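Long-range contact in putative PAS/PAC sensor protein (Nakamurella multipartita DSM 44233, PDB 6HMJ), which senses blue light through a flavin-binding light-oxygen-voltage module and mediates RNA binding and translational regulation: residues E138-A142 against A176-I180. Residues are numbered along the deposited sequence; the frame is centred on the assembly and turned at random.
Sequences EIDQA and ATGMI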
# COMPACT_ATOMS: atom_id res chain seq x y z
N GLU A 138 -0.52 -3.10 -6.43
CA GLU A 138 0.10 -3.46 -5.16
C GLU A 138 1.47 -2.82 -5.02
O GLU A 138 1.82 -2.34 -3.93
CB GLU A 138 0.20 -4.98 -5.04
CG GLU A 138 -1.11 -5.65 -4.66
CD GLU A 138 -0.93 -7.11 -4.31
OE1 GLU A 138 -0.14 -7.79 -4.99
OE2 GLU A 138 -1.56 -7.58 -3.34
N ILE A 139 2.25 -2.78 -6.09
CA ILE A 139 3.53 -2.08 -6.05
C ILE A 139 3.30 -0.60 -5.75
O ILE A 139 4.02 0.01 -4.95
CB ILE A 139 4.30 -2.28 -7.36
CG1 ILE A 139 4.72 -3.75 -7.49
CG2 ILE A 139 5.52 -1.36 -7.41
CD1 ILE A 139 5.49 -4.08 -8.76
N ASP A 140 2.29 -0.00 -6.39
CA ASP A 140 1.98 1.40 -6.13
C ASP A 140 1.56 1.61 -4.67
O ASP A 140 1.95 2.61 -4.05
CB ASP A 140 0.88 1.87 -7.07
CG ASP A 140 1.38 2.06 -8.50
OD1 ASP A 140 2.61 2.19 -8.68
OD2 ASP A 140 0.54 2.07 -9.43
N GLN A 141 0.77 0.69 -4.12
CA GLN A 141 0.38 0.80 -2.72
C GLN A 141 1.59 0.66 -1.80
O GLN A 141 1.77 1.46 -0.87
CB GLN A 141 -0.67 -0.26 -2.38
CG GLN A 141 -1.18 -0.19 -0.95
CD GLN A 141 -2.30 -1.17 -0.68
OE1 GLN A 141 -2.81 -1.81 -1.60
NE2 GLN A 141 -2.69 -1.30 0.58
N ALA A 142 2.43 -0.35 -2.05
CA ALA A 142 3.63 -0.53 -1.24
C ALA A 142 4.57 0.66 -1.40
O ALA A 142 5.20 1.09 -0.42
CB ALA A 142 4.33 -1.83 -1.62
N ALA A 176 6.36 -6.65 -2.67
CA ALA A 176 5.27 -5.72 -2.42
C ALA A 176 4.09 -6.41 -1.76
O ALA A 176 3.54 -5.92 -0.76
CB ALA A 176 4.84 -5.06 -3.73
N THR A 177 3.67 -7.56 -2.30
CA THR A 177 2.57 -8.29 -1.69
C THR A 177 2.92 -8.75 -0.28
O THR A 177 2.09 -8.66 0.63
CB THR A 177 2.20 -9.50 -2.56
OG1 THR A 177 1.62 -9.04 -3.79
CG2 THR A 177 1.19 -10.39 -1.84
N GLY A 178 4.14 -9.24 -0.08
CA GLY A 178 4.54 -9.69 1.24
C GLY A 178 4.56 -8.56 2.25
O GLY A 178 4.19 -8.75 3.41
N MET A 179 4.99 -7.37 1.83
CA MET A 179 5.05 -6.24 2.75
C MET A 179 3.66 -5.79 3.16
O MET A 179 3.43 -5.42 4.32
CB MET A 179 5.82 -5.08 2.10
CG MET A 179 6.10 -3.93 3.04
SD MET A 179 6.51 -2.41 2.17
CE MET A 179 4.86 -1.77 1.86
N ILE A 180 2.71 -5.80 2.22
CA ILE A 180 1.36 -5.35 2.53
C ILE A 180 0.66 -6.35 3.44
O ILE A 180 0.11 -5.99 4.49
CB ILE A 180 0.57 -5.11 1.23
CG1 ILE A 180 1.26 -4.03 0.39
CG2 ILE A 180 -0.87 -4.71 1.55
CD1 ILE A 180 0.67 -3.86 -1.00
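Ala142 and Ala176 face each other where helices 114-149 and 172-185 pack. Ala142 CB and Ala176 CB lie 3.9 Å apart. Larger side chains flank the pair: Ile139 at Ala176, Met179 and Ile180 at Ala142. Ile139 CG1 lies against the methyl of Ala176, 4.0 Å from Ala176 CB. From the other helix, Met179 reaches the methyl of Ala142 with its terminal CE, Met179 CE being 3.5 Å from Ala142 CB. Its CG stands anti to the backbone N, and the turn about CG-SD (chi3 85°) sets CE against Ala142. Met179 also packs on Ile145 and Val146, further along helix 114-149, and on Leu196 and Phe200 of helix 192-202. Ile180 runs its CG1 arm up to the backbone of the first helix. Ile180 CD1 comes 3.5 Å from Glu138 O, which also accepts the helical hydrogen bond from Ala142 N. Ile180 CD1 also lies across the extended side chain of Gln141, 4.0 Å from Gln141 CD. Gln141 also packs on Met147 of the second subunit, so this flank adjoins the dimer interface.

Both segments lie within the ANTAR domain, a small helical module found in RNA-binding regulators. The two short segments cross at 53°, with their axes 9.0 Å apart. The alanines let the two helix backbones meet here, with Ile139 CA and Ala176 CA 5.4 Å apart.

The other edge is looser and polar. Glu138, partly exposed, extends its chain across to the second helix and meets Thr177 with its carboxylate. Glu138 OE1 is 2.5 Å from Thr177 OG1. With an alanine in place of Glu138, the Thr177 hydroxyl is likely to lose its carboxylate neighbour. Thr177 OG1 also makes a weak hydrogen bond to Arg173 O, within its own helix.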